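Local coordinates for protein virulence factor (Pectobacterium carotovorum, PDB 2W3Y) that is an S-palmitoylated virulence factor of a Drosophila pathogen and binds to lipid vesicles, at residues T46-A52 with T174-F178. Sequence-based numbering, arbitrary orientation.
Sequences TYQFNEA and THDLF
Phe49 N donates to His175 O, 2.9 Å away, in the straightest of the three backbone bonds across this pair of parallel strands (N-H...O angle 166°). His175 N to Tyr47 O and Leu177 N to Phe49 O bracket it, and the short segment axes diverge by only 4°, as expected of parallel β pairing. Where strand 46-49 ends, a side chain takes over: Asn50 ND2 donates to Leu177 O at 3.2 Å, with that oxygen close to the amide plane. The same nitrogen also bonds Val269 O, and the amide stands nearly perpendicular to the Phe178 ring, whose CE1 it approaches.

On one face, the Phe49 ring, set beside its own backbone N (chi1 -58°), presents CD2 edge-on to Asp176 OD1 at 3.4 Å, while CE2 lies 3.8 Å from Thr174 CB. Asp176 is positioned by Thr174 OG1, which meets OD1 on the syn side but well out of the carboxylate plane, and by Arg190 and Tyr275 at OD2. On the other face, the Gln48 side chain, extended with CG anti to the backbone N, carries NE2 to Asn50 O two residues on (3.0 Å), tying the strand's end to the start of the loop beside Leu177, whose CD1 packs 3.6 Å from that NE2 and whose CD2 meets Ala52 CB.

Further out, helix 57-81 packs on the Gln48 and His175 face, Arg64 holding Gln48 OE1; helix 125-134 packs on Tyr47 and Phe49, with bound palmitic acid about 6 Å from the Tyr47 side chain. Backbone bonds of Thr46 and Gln48 to Phe262, Asp264 and Phe266 place strand 40-49 between strands 166-179 and 262-266, parallel to both, within the mixed sheet.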
ATOM      1  N   THR A  46      -2.208   5.549  -1.909  1.00 20.89           N
ATOM      2  CA  THR A  46      -2.344   5.405  -3.367  1.00 21.15           C
ATOM      3  C   THR A  46      -1.367   6.360  -4.044  1.00 21.29           C
ATOM      4  O   THR A  46      -1.505   7.591  -3.949  1.00 20.03           O
ATOM      5  CB  THR A  46      -3.779   5.722  -3.860  1.00 21.95           C
ATOM      6  OG1 THR A  46      -4.722   4.933  -3.134  1.00 21.98           O
ATOM      7  CG2 THR A  46      -3.931   5.386  -5.357  1.00 20.76           C
ATOM      8  N   TYR A  47      -0.354   5.797  -4.699  1.00 21.65           N
ATOM      9  CA  TYR A  47       0.646   6.624  -5.356  1.00 21.98           C
ATOM     10  C   TYR A  47       0.495   6.528  -6.856  1.00 22.33           C
ATOM     11  O   TYR A  47       0.540   5.439  -7.429  1.00 22.93           O
ATOM     12  CB  TYR A  47       2.066   6.210  -4.985  1.00 22.23           C
ATOM     13  CG  TYR A  47       2.370   6.240  -3.503  1.00 22.26           C
ATOM     14  CD1 TYR A  47       1.859   7.252  -2.682  1.00 23.18           C
ATOM     15  CD2 TYR A  47       3.181   5.259  -2.922  1.00 22.92           C
ATOM     16  CE1 TYR A  47       2.128   7.280  -1.307  1.00 22.83           C
ATOM     17  CE2 TYR A  47       3.469   5.288  -1.545  1.00 22.60           C
ATOM     18  CZ  TYR A  47       2.941   6.306  -0.751  1.00 22.23           C
ATOM     19  OH  TYR A  47       3.214   6.357   0.604  1.00 20.72           O
ATOM     20  N   GLN A  48       0.328   7.670  -7.493  1.00 21.40           N
ATOM     21  CA  GLN A  48       0.407   7.714  -8.944  1.00 20.88           C
ATOM     22  C   GLN A  48       1.666   8.443  -9.359  1.00 20.47           C
ATOM     23  O   GLN A  48       1.913   9.559  -8.909  1.00 21.02           O
ATOM     24  CB  GLN A  48      -0.833   8.366  -9.551  1.00 19.93           C
ATOM     25  CG  GLN A  48      -0.778   8.348 -11.077  1.00 20.71           C
ATOM     26  CD  GLN A  48      -1.989   8.980 -11.730  1.00 22.21           C
ATOM     27  OE1 GLN A  48      -3.093   8.963 -11.178  1.00 21.32           O
ATOM     28  NE2 GLN A  48      -1.786   9.548 -12.917  1.00 20.82           N
ATOM     29  N   PHE A  49       2.461   7.810 -10.213  1.00 20.84           N
ATOM     30  CA  PHE A  49       3.706   8.400 -10.672  1.00 21.46           C
ATOM     31  C   PHE A  49       3.529   8.956 -12.071  1.00 21.95           C
ATOM     32  O   PHE A  49       3.442   8.198 -13.032  1.00 22.33           O
ATOM     33  CB  PHE A  49       4.864   7.386 -10.613  1.00 21.01           C
ATOM     34  CG  PHE A  49       5.097   6.832  -9.244  1.00 20.76           C
ATOM     35  CD1 PHE A  49       5.421   7.679  -8.176  1.00 20.30           C
ATOM     36  CD2 PHE A  49       4.958   5.463  -9.005  1.00 23.87           C
ATOM     37  CE1 PHE A  49       5.635   7.162  -6.881  1.00 21.72           C
ATOM     38  CE2 PHE A  49       5.164   4.941  -7.727  1.00 23.93           C
ATOM     39  CZ  PHE A  49       5.500   5.787  -6.667  1.00 22.04           C
ATOM     40  N   ASN A  50       3.449  10.287 -12.142  1.00 23.15           N
ATOM     41  CA  ASN A  50       3.236  11.063 -13.379  1.00 23.78           C
ATOM     42  C   ASN A  50       1.794  11.068 -13.855  1.00 24.45           C
ATOM     43  O   ASN A  50       1.092  10.077 -13.732  1.00 23.51           O
ATOM     44  CB  ASN A  50       4.169  10.600 -14.509  1.00 24.13           C
ATOM     45  CG  ASN A  50       5.633  10.736 -14.151  1.00 23.75           C
ATOM     46  OD1 ASN A  50       6.051  11.749 -13.598  1.00 23.76           O
ATOM     47  ND2 ASN A  50       6.423   9.712 -14.478  1.00 23.27           N
ATOM     48  N   GLU A  51       1.364  12.207 -14.395  1.00 25.91           N
ATOM     49  CA  GLU A  51       0.069  12.310 -15.055  1.00 27.76           C
ATOM     50  C   GLU A  51       0.071  11.407 -16.279  1.00 28.29           C
ATOM     51  O   GLU A  51       1.095  11.264 -16.953  1.00 28.64           O
ATOM     52  CB  GLU A  51      -0.228  13.760 -15.461  1.00 28.14           C
ATOM     53  CG  GLU A  51      -0.579  14.701 -14.290  1.00 29.94           C
ATOM     54  CD  GLU A  51      -2.062  14.671 -13.913  1.00 33.79           C
ATOM     55  OE1 GLU A  51      -2.844  13.911 -14.543  1.00 35.61           O
ATOM     56  OE2 GLU A  51      -2.456  15.405 -12.972  1.00 35.92           O
ATOM     57  N   ALA A  52      -1.070  10.779 -16.525  1.00 28.90           N
ATOM     58  CA  ALA A  52      -1.276   9.912 -17.674  1.00 30.23           C
ATOM     59  C   ALA A  52      -1.466  10.740 -18.951  1.00 31.03           C
ATOM     60  O   ALA A  52      -2.023  11.831 -18.888  1.00 30.71           O
ATOM     61  CB  ALA A  52      -2.492   9.033 -17.438  1.00 29.51           C
ATOM     62  N   THR A 174       0.450   1.377  -6.404  1.00 20.13           N
ATOM     63  CA  THR A 174       1.191   2.331  -7.240  1.00 20.92           C
ATOM     64  C   THR A 174       0.626   2.273  -8.654  1.00 21.30           C
ATOM     65  O   THR A 174       0.158   1.224  -9.126  1.00 21.98           O
ATOM     66  CB  THR A 174       2.728   2.099  -7.296  1.00 20.60           C
ATOM     67  OG1 THR A 174       3.023   0.987  -8.148  1.00 24.75           O
ATOM     68  CG2 THR A 174       3.328   1.862  -5.904  1.00 19.78           C
ATOM     69  N   HIS A 175       0.650   3.418  -9.312  1.00 20.90           N
ATOM     70  CA  HIS A 175       0.070   3.571 -10.637  1.00 20.93           C
ATOM     71  C   HIS A 175       1.153   4.239 -11.473  1.00 21.46           C
ATOM     72  O   HIS A 175       1.367   5.455 -11.392  1.00 21.72           O
ATOM     73  CB  HIS A 175      -1.298   4.314 -10.529  1.00 19.82           C
ATOM     74  CG  HIS A 175      -2.269   3.584  -9.654  1.00 19.37           C
ATOM     75  ND1 HIS A 175      -3.140   2.630 -10.141  1.00 17.56           N
ATOM     76  CD2 HIS A 175      -2.393   3.548  -8.304  1.00 18.28           C
ATOM     77  CE1 HIS A 175      -3.804   2.089  -9.139  1.00 20.11           C
ATOM     78  NE2 HIS A 175      -3.360   2.619  -8.011  1.00 20.30           N
ATOM     79  N   ASP A 176       1.908   3.394 -12.189  1.00 22.01           N
ATOM     80  CA  ASP A 176       3.114   3.799 -12.904  1.00 22.56           C
ATOM     81  C   ASP A 176       2.804   4.225 -14.323  1.00 22.66           C
ATOM     82  O   ASP A 176       2.286   3.436 -15.100  1.00 22.39           O
ATOM     83  CB  ASP A 176       4.142   2.659 -13.022  1.00 22.42           C
ATOM     84  CG  ASP A 176       4.458   1.982 -11.702  1.00 23.82           C
ATOM     85  OD1 ASP A 176       4.224   2.568 -10.624  1.00 25.08           O
ATOM     86  OD2 ASP A 176       4.940   0.835 -11.769  1.00 26.08           O
ATOM     87  N   LEU A 177       3.168   5.462 -14.651  1.00 22.86           N
ATOM     88  CA  LEU A 177       3.075   5.982 -16.027  1.00 23.66           C
ATOM     89  C   LEU A 177       4.460   6.371 -16.484  1.00 23.59           C
ATOM     90  O   LEU A 177       4.887   7.500 -16.292  1.00 24.35           O
ATOM     91  CB  LEU A 177       2.100   7.170 -16.096  1.00 23.23           C
ATOM     92  CG  LEU A 177       0.761   6.496 -15.827  1.00 25.23           C
ATOM     93  CD1 LEU A 177       0.045   6.980 -14.566  1.00 23.05           C
ATOM     94  CD2 LEU A 177      -0.108   6.362 -17.081  1.00 23.62           C
ATOM     95  N   PHE A 178       5.168   5.400 -17.048  1.00 24.35           N
ATOM     96  CA  PHE A 178       6.561   5.537 -17.411  1.00 25.30           C
ATOM     97  C   PHE A 178       6.733   5.134 -18.870  1.00 26.64           C
ATOM     98  O   PHE A 178       5.917   4.379 -19.420  1.00 26.41           O
ATOM     99  CB  PHE A 178       7.438   4.586 -16.569  1.00 24.91           C
ATOM    100  CG  PHE A 178       7.505   4.926 -15.098  1.00 24.15           C
ATOM    101  CD1 PHE A 178       7.784   6.232 -14.669  1.00 23.95           C
ATOM    102  CD2 PHE A 178       7.330   3.931 -14.142  1.00 25.37           C
ATOM    103  CE1 PHE A 178       7.863   6.545 -13.306  1.00 23.02           C
ATOM    104  CE2 PHE A 178       7.410   4.231 -12.776  1.00 23.09           C
ATOM    105  CZ  PHE A 178       7.671   5.545 -12.363  1.00 24.37           C
TER